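Local coordinates for 5'-methylthioadenosine nucleosidase / s-adenosylhomocysteine nucleosidase (Brucella melitensis bv. 1, PDB 4PR3), which belongs to the nucleosidases of the phosphorylase superfamily and holds adenine in a pocket at one end of its central beta sheet, at residues P81-S92 and V182-G193; E99-D110 and I141-N151. All blocks are in the same frame, centred on the assembly; numbering follows the deposited sequence.

Contact 1: P81-S92 and V182-G193; sequences PDLVISLGSAGS and VPLLGLRGISDG. With ADE (adenine), chain C.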
loop_
_atom_site.group_PDB
_atom_site.type_symbol
_atom_site.label_atom_id
_atom_site.label_comp_id
_atom_site.label_asym_id
_atom_site.label_seq_id
_atom_site.Cartn_x
_atom_site.Cartn_y
_atom_site.Cartn_z
ATOM N N PRO A 81 -15.821 -8.709 10.215
ATOM C CA PRO A 81 -15.431 -8.436 11.601
ATOM C C PRO A 81 -16.031 -7.133 12.117
ATOM O O PRO A 81 -16.294 -6.220 11.334
ATOM C CB PRO A 81 -13.909 -8.301 11.511
ATOM C CG PRO A 81 -13.656 -7.846 10.124
ATOM C CD PRO A 81 -14.701 -8.506 9.278
ATOM N N ASP A 82 -16.264 -7.059 13.423
ATOM C CA ASP A 82 -16.703 -5.822 14.059
ATOM C C ASP A 82 -15.527 -4.904 14.361
ATOM O O ASP A 82 -15.666 -3.682 14.372
ATOM C CB ASP A 82 -17.482 -6.122 15.337
ATOM C CG ASP A 82 -18.744 -6.912 15.070
ATOM O OD1 ASP A 82 -19.746 -6.295 14.654
ATOM O OD2 ASP A 82 -18.734 -8.146 15.270
ATOM N N LEU A 83 -14.374 -5.509 14.630
ATOM C CA LEU A 83 -13.158 -4.759 14.912
ATOM C C LEU A 83 -11.929 -5.462 14.350
ATOM O O LEU A 83 -11.771 -6.674 14.510
ATOM C CB LEU A 83 -12.993 -4.567 16.420
ATOM C CG LEU A 83 -11.673 -3.959 16.897
ATOM C CD1 LEU A 83 -11.536 -2.520 16.423
ATOM C CD2 LEU A 83 -11.551 -4.043 18.411
ATOM N N VAL A 84 -11.057 -4.696 13.701
ATOM C CA VAL A 84 -9.756 -5.211 13.297
ATOM C C VAL A 84 -8.673 -4.633 14.204
ATOM O O VAL A 84 -8.616 -3.420 14.418
ATOM C CB VAL A 84 -9.428 -4.871 11.829
ATOM C CG1 VAL A 84 -7.997 -5.269 11.496
ATOM C CG2 VAL A 84 -10.406 -5.562 10.890
ATOM N N ILE A 85 -7.828 -5.500 14.748
ATOM C CA ILE A 85 -6.730 -5.047 15.591
ATOM C C ILE A 85 -5.381 -5.264 14.914
ATOM O O ILE A 85 -4.931 -6.398 14.748
ATOM C CB ILE A 85 -6.710 -5.754 16.966
ATOM C CG1 ILE A 85 -8.022 -5.525 17.720
ATOM C CG2 ILE A 85 -5.539 -5.263 17.797
ATOM C CD1 ILE A 85 -9.030 -6.641 17.552
ATOM N N SER A 86 -4.742 -4.167 14.526
ATOM C CA SER A 86 -3.378 -4.214 14.024
ATOM C C SER A 86 -2.414 -4.104 15.196
ATOM O O SER A 86 -2.450 -3.134 15.951
ATOM C CB SER A 86 -3.136 -3.073 13.034
ATOM O OG SER A 86 -1.756 -2.902 12.771
ATOM N N LEU A 87 -1.554 -5.101 15.359
ATOM C CA LEU A 87 -0.590 -5.069 16.452
ATOM C C LEU A 87 0.753 -5.676 16.057
ATOM O O LEU A 87 0.825 -6.527 15.175
ATOM C CB LEU A 87 -1.152 -5.749 17.704
ATOM C CG LEU A 87 -1.126 -7.276 17.777
ATOM C CD1 LEU A 87 -1.455 -7.719 19.188
ATOM C CD2 LEU A 87 -2.095 -7.899 16.781
ATOM N N GLY A 88 1.811 -5.231 16.723
ATOM C CA GLY A 88 3.162 -5.649 16.399
ATOM C C GLY A 88 4.156 -4.784 17.145
ATOM O O GLY A 88 3.838 -4.231 18.197
ATOM N N SER A 89 5.367 -4.663 16.616
ATOM C CA SER A 89 6.359 -3.819 17.265
ATOM C C SER A 89 6.474 -2.466 16.574
ATOM O O SER A 89 5.869 -2.235 15.525
ATOM C CB SER A 89 7.721 -4.516 17.283
ATOM O OG SER A 89 8.178 -4.762 15.965
ATOM N N ALA A 90 7.269 -1.581 17.166
ATOM C CA ALA A 90 7.521 -0.261 16.607
ATOM C C ALA A 90 8.828 0.284 17.166
ATOM O O ALA A 90 9.261 -0.125 18.239
ATOM C CB ALA A 90 6.370 0.676 16.941
ATOM N N GLY A 91 9.462 1.197 16.437
ATOM C CA GLY A 91 10.616 1.903 16.961
ATOM C C GLY A 91 10.253 3.258 17.539
ATOM O O GLY A 91 9.261 3.864 17.130
ATOM N N SER A 92 11.038 3.731 18.502
ATOM C CA SER A 92 10.930 5.112 18.961
ATOM C C SER A 92 12.244 5.620 19.538
ATOM O O SER A 92 12.926 4.896 20.265
ATOM C CB SER A 92 9.836 5.234 20.023
ATOM O OG SER A 92 9.608 6.590 20.355
ATOM N N VAL A 182 -14.902 -1.071 8.368
ATOM C CA VAL A 182 -14.586 -1.623 9.686
ATOM C C VAL A 182 -13.693 -0.657 10.476
ATOM O O VAL A 182 -12.807 -0.023 9.904
ATOM C CB VAL A 182 -13.889 -2.997 9.561
ATOM C CG1 VAL A 182 -13.754 -3.666 10.922
ATOM C CG2 VAL A 182 -14.666 -3.895 8.616
ATOM N N PRO A 183 -13.944 -0.513 11.788
ATOM C CA PRO A 183 -13.051 0.311 12.612
ATOM C C PRO A 183 -11.743 -0.411 12.946
ATOM O O PRO A 183 -11.697 -1.643 12.943
ATOM C CB PRO A 183 -13.870 0.554 13.881
ATOM C CG PRO A 183 -14.796 -0.608 13.955
ATOM C CD PRO A 183 -15.144 -0.937 12.531
ATOM N N LEU A 184 -10.697 0.359 13.231
ATOM C CA LEU A 184 -9.368 -0.192 13.484
ATOM C C LEU A 184 -8.828 0.225 14.855
ATOM O O LEU A 184 -9.042 1.352 15.297
ATOM C CB LEU A 184 -8.397 0.257 12.388
ATOM C CG LEU A 184 -6.917 -0.093 12.581
ATOM C CD1 LEU A 184 -6.664 -1.572 12.341
ATOM C CD2 LEU A 184 -6.030 0.762 11.695
ATOM N N LEU A 185 -8.127 -0.691 15.515
ATOM C CA LEU A 185 -7.456 -0.398 16.779
ATOM C C LEU A 185 -6.007 -0.884 16.719
ATOM O O LEU A 185 -5.756 -2.051 16.431
ATOM C CB LEU A 185 -8.202 -1.067 17.936
ATOM C CG LEU A 185 -7.751 -0.833 19.381
ATOM C CD1 LEU A 185 -8.950 -0.949 20.309
ATOM C CD2 LEU A 185 -6.660 -1.813 19.805
ATOM N N GLY A 186 -5.055 0.017 16.950
ATOM C CA GLY A 186 -3.653 -0.368 16.989
ATOM C C GLY A 186 -3.053 -0.618 18.363
ATOM O O GLY A 186 -3.459 -0.008 19.351
ATOM N N LEU A 187 -2.051 -1.494 18.410
ATOM C CA LEU A 187 -1.247 -1.726 19.608
ATOM C C LEU A 187 0.209 -1.936 19.203
ATOM O O LEU A 187 0.498 -2.763 18.344
ATOM C CB LEU A 187 -1.746 -2.950 20.381
ATOM C CG LEU A 187 -3.110 -2.887 21.072
ATOM C CD1 LEU A 187 -3.449 -4.234 21.699
ATOM C CD2 LEU A 187 -3.147 -1.782 22.122
ATOM N N ARG A 188 1.124 -1.199 19.823
ATOM C CA ARG A 188 2.537 -1.279 19.459
ATOM C C ARG A 188 3.462 -1.329 20.670
ATOM O O ARG A 188 3.414 -0.450 21.532
ATOM C CB ARG A 188 2.921 -0.084 18.586
ATOM C CG ARG A 188 2.289 -0.089 17.214
ATOM C CD ARG A 188 2.883 -1.185 16.358
ATOM N NE ARG A 188 1.979 -1.584 15.288
ATOM C CZ ARG A 188 2.282 -2.480 14.358
ATOM N NH1 ARG A 188 3.475 -3.060 14.364
ATOM N NH2 ARG A 188 1.397 -2.791 13.422
ATOM N N GLY A 189 4.295 -2.366 20.743
ATOM C CA GLY A 189 5.375 -2.396 21.714
ATOM C C GLY A 189 6.640 -1.806 21.118
ATOM O O GLY A 189 6.893 -1.963 19.927
ATOM N N ILE A 190 7.465 -1.168 21.943
ATOM C CA ILE A 190 8.665 -0.516 21.427
ATOM C C ILE A 190 9.856 -1.461 21.490
ATOM O O ILE A 190 10.346 -1.794 22.567
ATOM C CB ILE A 190 8.973 0.791 22.182
ATOM C CG1 ILE A 190 7.955 1.858 21.797
ATOM C CG2 ILE A 190 10.355 1.306 21.828
ATOM C CD1 ILE A 190 7.981 2.165 20.321
ATOM N N SER A 191 10.300 -1.898 20.316
ATOM C CA SER A 191 11.358 -2.894 20.202
ATOM C C SER A 191 12.758 -2.311 20.007
ATOM O O SER A 191 13.747 -3.040 20.103
ATOM C CB SER A 191 11.039 -3.863 19.060
ATOM O OG SER A 191 10.837 -3.165 17.842
ATOM N N ASP A 192 12.842 -1.005 19.766
ATOM C CA ASP A 192 14.099 -0.389 19.348
ATOM C C ASP A 192 13.985 1.120 19.184
ATOM O O ASP A 192 12.909 1.694 19.332
ATOM C CB ASP A 192 14.586 -1.004 18.031
ATOM C CG ASP A 192 13.547 -0.917 16.929
ATOM O OD1 ASP A 192 12.653 -1.789 16.888
ATOM O OD2 ASP A 192 13.626 0.021 16.105
ATOM N N GLY A 193 15.105 1.749 18.847
ATOM C CA GLY A 193 15.170 3.187 18.671
ATOM C C GLY A 193 16.001 3.897 19.721
ATOM O O GLY A 193 16.373 5.056 19.535
HETATM N N9 ADE C . 9.085 -1.690 13.576
HETATM C C8 ADE C . 9.903 -1.914 14.647
HETATM N N7 ADE C . 10.932 -1.103 14.704
HETATM C C5 ADE C . 10.778 -0.290 13.593
HETATM C C6 ADE C . 11.542 0.778 13.084
HETATM N N6 ADE C . 12.664 1.223 13.659
HETATM N N1 ADE C . 11.111 1.373 11.953
HETATM C C2 ADE C . 9.990 0.926 11.374
HETATM N N3 ADE C . 9.190 -0.068 11.758
HETATM C C4 ADE C . 9.646 -0.640 12.884
HETATM O O HOH W 1 -0.867 -0.717 15.257
#

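Contact 2: E99-D110 and I141-N151; sequences EVYQVSSVSYRD and IDTASLSTGGN. With PO4 (phosphate ion), chain D.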
loop_
_atom_site.group_PDB
_atom_site.type_symbol
_atom_site.label_atom_id
_atom_site.label_comp_id
_atom_site.label_asym_id
_atom_site.label_seq_id
_atom_site.Cartn_x
_atom_site.Cartn_y
_atom_site.Cartn_z
ATOM N N GLU A 99 7.940 -0.932 26.052
ATOM C CA GLU A 99 6.628 -0.621 26.602
ATOM C C GLU A 99 5.571 -0.683 25.500
ATOM O O GLU A 99 5.873 -0.457 24.330
ATOM C CB GLU A 99 6.619 0.749 27.286
ATOM C CG GLU A 99 5.597 0.841 28.411
ATOM C CD GLU A 99 5.073 2.249 28.633
ATOM O OE1 GLU A 99 3.837 2.407 28.758
ATOM O OE2 GLU A 99 5.888 3.195 28.692
ATOM N N VAL A 100 4.338 -0.997 25.882
ATOM C CA VAL A 100 3.246 -1.149 24.923
ATOM C C VAL A 100 2.332 0.080 24.884
ATOM O O VAL A 100 1.986 0.644 25.921
ATOM C CB VAL A 100 2.423 -2.426 25.217
ATOM C CG1 VAL A 100 2.117 -2.533 26.706
ATOM C CG2 VAL A 100 1.145 -2.452 24.396
ATOM N N TYR A 101 1.955 0.496 23.679
ATOM C CA TYR A 101 1.134 1.685 23.492
ATOM C C TYR A 101 -0.020 1.402 22.538
ATOM O O TYR A 101 0.128 0.637 21.587
ATOM C CB TYR A 101 1.982 2.826 22.920
ATOM C CG TYR A 101 3.089 3.302 23.835
ATOM C CD1 TYR A 101 4.273 2.583 23.966
ATOM C CD2 TYR A 101 2.956 4.477 24.558
ATOM C CE1 TYR A 101 5.282 3.017 24.799
ATOM C CE2 TYR A 101 3.960 4.919 25.395
ATOM C CZ TYR A 101 5.119 4.187 25.511
ATOM O OH TYR A 101 6.119 4.627 26.341
ATOM N N GLN A 102 -1.166 2.026 22.786
ATOM C CA GLN A 102 -2.269 1.977 21.835
ATOM C C GLN A 102 -2.173 3.190 20.922
ATOM O O GLN A 102 -1.763 4.265 21.353
ATOM C CB GLN A 102 -3.622 1.932 22.544
ATOM C CG GLN A 102 -3.954 3.167 23.356
ATOM C CD GLN A 102 -5.280 3.045 24.080
ATOM O OE1 GLN A 102 -6.279 2.616 23.502
ATOM N NE2 GLN A 102 -5.293 3.413 25.356
ATOM N N VAL A 103 -2.534 3.011 19.658
ATOM C CA VAL A 103 -2.333 4.052 18.661
ATOM C C VAL A 103 -3.480 5.048 18.676
ATOM O O VAL A 103 -4.624 4.702 18.377
ATOM C CB VAL A 103 -2.227 3.450 17.249
ATOM C CG1 VAL A 103 -1.858 4.526 16.242
ATOM C CG2 VAL A 103 -1.211 2.325 17.234
ATOM N N SER A 104 -3.158 6.291 19.024
ATOM C CA SER A 104 -4.143 7.363 19.082
ATOM C C SER A 104 -4.405 7.944 17.697
ATOM O O SER A 104 -5.531 8.313 17.367
ATOM C CB SER A 104 -3.678 8.460 20.043
ATOM O OG SER A 104 -2.434 9.011 19.641
ATOM N N SER A 105 -3.349 8.037 16.896
ATOM C CA SER A 105 -3.462 8.538 15.535
ATOM C C SER A 105 -2.341 7.987 14.672
ATOM O O SER A 105 -1.279 7.628 15.180
ATOM C CB SER A 105 -3.425 10.060 15.524
ATOM O OG SER A 105 -2.194 10.526 16.034
ATOM N N VAL A 106 -2.579 7.920 13.365
ATOM C CA VAL A 106 -1.584 7.389 12.442
ATOM C C VAL A 106 -1.400 8.309 11.236
ATOM O O VAL A 106 -2.333 8.983 10.801
ATOM C CB VAL A 106 -1.938 5.946 11.986
ATOM C CG1 VAL A 106 -3.126 5.951 11.054
ATOM C CG2 VAL A 106 -0.740 5.275 11.325
ATOM N N SER A 107 -0.180 8.352 10.719
ATOM C CA SER A 107 0.118 9.136 9.533
ATOM C C SER A 107 0.988 8.320 8.576
ATOM O O SER A 107 1.551 7.295 8.962
ATOM C CB SER A 107 0.799 10.450 9.916
ATOM O OG SER A 107 1.950 10.215 10.707
ATOM N N TYR A 108 1.076 8.776 7.330
ATOM C CA TYR A 108 1.803 8.073 6.279
ATOM C C TYR A 108 2.993 8.927 5.858
ATOM O O TYR A 108 2.825 9.931 5.167
ATOM C CB TYR A 108 0.856 7.879 5.094
ATOM C CG TYR A 108 1.359 7.025 3.952
ATOM C CD1 TYR A 108 2.400 6.119 4.123
ATOM C CD2 TYR A 108 0.781 7.129 2.695
ATOM C CE1 TYR A 108 2.843 5.340 3.067
ATOM C CE2 TYR A 108 1.217 6.362 1.639
ATOM C CZ TYR A 108 2.245 5.470 1.827
ATOM O OH TYR A 108 2.665 4.712 0.759
ATOM N N ARG A 109 4.199 8.520 6.240
ATOM C CA ARG A 109 5.362 9.389 6.052
ATOM C C ARG A 109 5.967 9.300 4.656
ATOM O O ARG A 109 6.788 10.136 4.277
ATOM C CB ARG A 109 6.429 9.120 7.117
ATOM C CG ARG A 109 6.940 7.701 7.127
ATOM C CD ARG A 109 8.076 7.521 8.114
ATOM N NE ARG A 109 8.572 6.150 8.093
ATOM C CZ ARG A 109 8.106 5.174 8.862
ATOM N NH1 ARG A 109 7.134 5.416 9.732
ATOM N NH2 ARG A 109 8.620 3.957 8.769
ATOM N N ASP A 110 5.558 8.295 3.889
ATOM C CA ASP A 110 6.057 8.138 2.530
ATOM C C ASP A 110 5.348 9.074 1.565
ATOM O O ASP A 110 5.777 9.238 0.427
ATOM C CB ASP A 110 5.900 6.694 2.054
ATOM C CG ASP A 110 6.790 5.734 2.808
ATOM O OD1 ASP A 110 7.773 6.199 3.423
ATOM O OD2 ASP A 110 6.511 4.516 2.779
ATOM N N ILE A 141 -3.943 1.668 29.149
ATOM C CA ILE A 141 -2.881 1.571 28.155
ATOM C C ILE A 141 -2.454 2.962 27.701
ATOM O O ILE A 141 -3.292 3.816 27.423
ATOM C CB ILE A 141 -3.326 0.749 26.925
ATOM C CG1 ILE A 141 -3.901 -0.599 27.359
ATOM C CG2 ILE A 141 -2.164 0.547 25.964
ATOM C CD1 ILE A 141 -4.500 -1.393 26.226
ATOM N N ASP A 142 -1.147 3.185 27.633
ATOM C CA ASP A 142 -0.616 4.447 27.141
ATOM C C ASP A 142 -1.030 4.684 25.693
ATOM O O ASP A 142 -1.228 3.738 24.933
ATOM C CB ASP A 142 0.908 4.442 27.229
ATOM C CG ASP A 142 1.420 4.843 28.595
ATOM O OD1 ASP A 142 1.400 3.999 29.517
ATOM O OD2 ASP A 142 1.863 6.003 28.736
ATOM N N THR A 143 -1.160 5.951 25.317
ATOM C CA THR A 143 -1.474 6.316 23.943
ATOM C C THR A 143 -0.250 6.931 23.283
ATOM O O THR A 143 0.566 7.567 23.950
ATOM C CB THR A 143 -2.627 7.329 23.868
ATOM O OG1 THR A 143 -2.319 8.467 24.683
ATOM C CG2 THR A 143 -3.916 6.706 24.353
ATOM N N ALA A 144 -0.119 6.724 21.975
ATOM C CA ALA A 144 0.971 7.314 21.211
ATOM C C ALA A 144 0.556 7.546 19.765
ATOM O O ALA A 144 -0.232 6.787 19.206
ATOM C CB ALA A 144 2.200 6.424 21.268
ATOM N N SER A 145 1.089 8.605 19.166
ATOM C CA SER A 145 0.887 8.867 17.750
ATOM C C SER A 145 1.840 7.989 16.941
ATOM O O SER A 145 2.950 7.691 17.386
ATOM C CB SER A 145 1.134 10.341 17.444
ATOM O OG SER A 145 2.415 10.740 17.905
ATOM N N LEU A 146 1.407 7.575 15.757
ATOM C CA LEU A 146 2.175 6.620 14.970
ATOM C C LEU A 146 2.429 7.104 13.548
ATOM O O LEU A 146 1.604 7.800 12.957
ATOM C CB LEU A 146 1.463 5.264 14.949
ATOM C CG LEU A 146 2.112 4.102 14.196
ATOM C CD1 LEU A 146 3.495 3.793 14.749
ATOM C CD2 LEU A 146 1.225 2.877 14.271
ATOM N N SER A 147 3.590 6.736 13.017
ATOM C CA SER A 147 3.940 7.012 11.630
ATOM C C SER A 147 4.188 5.697 10.892
ATOM O O SER A 147 4.888 4.818 11.395
ATOM C CB SER A 147 5.189 7.892 11.568
ATOM O OG SER A 147 5.548 8.187 10.232
ATOM N N THR A 148 3.604 5.560 9.705
ATOM C CA THR A 148 3.793 4.360 8.891
ATOM C C THR A 148 4.578 4.673 7.621
ATOM O O THR A 148 4.310 5.671 6.950
ATOM C CB THR A 148 2.440 3.709 8.510
ATOM O OG1 THR A 148 1.789 3.210 9.687
ATOM C CG2 THR A 148 2.639 2.562 7.526
ATOM N N GLY A 149 5.551 3.822 7.303
ATOM C CA GLY A 149 6.340 3.965 6.091
ATOM C C GLY A 149 7.030 2.666 5.711
ATOM O O GLY A 149 7.092 1.735 6.509
ATOM N N GLY A 150 7.557 2.602 4.492
ATOM C CA GLY A 150 8.223 1.403 4.019
ATOM C C GLY A 150 9.650 1.264 4.517
ATOM O O GLY A 150 10.298 0.240 4.294
ATOM N N ASN A 151 10.152 2.294 5.187
ATOM C CA ASN A 151 11.515 2.255 5.703
ATOM C C ASN A 151 11.571 1.954 7.193
ATOM O O ASN A 151 10.724 2.401 7.965
ATOM C CB ASN A 151 12.249 3.566 5.410
ATOM C CG ASN A 151 11.634 4.751 6.129
ATOM O OD1 ASN A 151 10.436 4.770 6.401
ATOM N ND2 ASN A 151 12.453 5.750 6.436
HETATM P P PO4 D . 5.312 12.072 10.441
HETATM O O1 PO4 D . 4.408 11.832 9.253
HETATM O O2 PO4 D . 6.401 11.028 10.439
HETATM O O3 PO4 D . 5.936 13.446 10.341
HETATM O O4 PO4 D . 4.509 11.962 11.718
HETATM O O HOH W 2 0.925 1.033 28.454
#

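Contact 1: P81-S92 and V182-G193
Leu83–Gly91 and Leu184–Asp192 run side by side as parallel neighbours in a twisted sheet, paired from Val84 with Leu184 to Ala90 with Ile190, their axes 40° apart. The backbone ladder alternates between the strands, as where Leu185 N bonds to Val84 O (3.0 Å). On one face, Ile85 and Leu185 point the same way, Ile85 CG2 lying 4.1 Å from Leu185 CD2, while Leu87 and Leu187 meet through their CB atoms; helix 207-226 covers this side with Val218 and Val221. On the other, Leu184 CD1 packs against Ser86 CB, facing helix 170-180.

For the buried guanidinium of Arg188, on that same face, the neighbouring strand supplies two acceptors. Bent at chi2 (-70°), the chain folds back over that strand and lays one face of the group over Leu87 C and Gly88 N. At the edge, NH1 donates to Ser89 O (2.8 Å) and NH2 to Ser86 OG (3.2 Å), the serine oxygen being swung anti to its backbone N. NE donates to a water, which in turn donates to Ser86 O. Weak further partners of NH2 are Asp167, in a long ion pair, and Thr170. Several directions of donation thus fix the group's rotation.

Adenine N6 donates almost straight to Asp192 OD2 (2.9 Å, 178°), OD1 lies 2.9 Å from adenine N7, and Ser89 OG and Ala90 CA approach C8. Adenine thus sits at the C-terminal ends of these two parallel strands, a common site for ligands in alpha/beta folds, here in the mixed sheet of a phosphorylase-superfamily protein.

Contact 2: E99-D110 and I141-N151
The guanidinium of Arg109 lies with one face over the peptide joining Thr148 to Gly149, Gly149 N standing 3.1 Å from its plane, while Ser147 and Asn151 supply acceptors around its edge. NE donates in plane to a lone pair of Asn151 OD1 (2.9 Å), and NH2 reaches both that oxygen, from above the amide plane, and Asn151 O (2.7 Å). From NH1 a nearly straight bond of 168° runs to Ser147 OG. An extended chain from CG to NE carries the group along the 147–151 backbone, and bonds from all three nitrogens fix its rotation and keep it lying over the peptide. The edge of the Tyr108 ring meets Thr148 O through CD1, and the Tyr101 ring sets CD2 beside Asp142 CB (3.4 Å).

Ser147 OG also donates to a phosphate ion, probably from the crystallisation liquor. Further along, Asp110 OD2 accepts Gly150 N on its syn lone pair (2.8 Å). At the other end Gln102 swings CG between its backbone N and carbonyl carbon (chi1 64°), then extends beside Thr143; its NE2 bonds Ile141 O from above the carbonyl plane and also reaches Val138 O. The carboxylates of Glu99 and Asp142 lie close, their planes nearly perpendicular.

Backbone hydrogen bonds join the parallel strands on both sides of the corner at Ser104, and beside it Val103 CG1 packs on Leu146 CB (3.6 Å). Helix 170-180 covers Val106 and Leu146, with Tyr171 stacked on Tyr108, while Ala217 of helix 207-226 meets Val100 and Ile141. Strand 165-167 adjoins Leu146 and Tyr101, and Tyr108 packs on Val61 of the second subunit.

Of the four segments, 81-92 comes first, after strands 26-28 and 31-37 and helices 45-50 and 60-76, and waits about ninety residues for 182-193, so contact 1 closes the longer loop. Within it the chain passes through a short loop into the next strand, 100-108, and some thirty residues later pairs it with 142-148: contact 2 closes wholly inside contact 1, and the two do not cross. Strand 184-192 then lies between 83-91 and 100-108, antiparallel to the latter, with Arg188 N 2.7 Å from Tyr101 O and Leu187 CD2 packed on Gln102 CB. Both contacts thus belong to one sheet, and both contribute residues to the adenine pocket, Asn151 from contact 2.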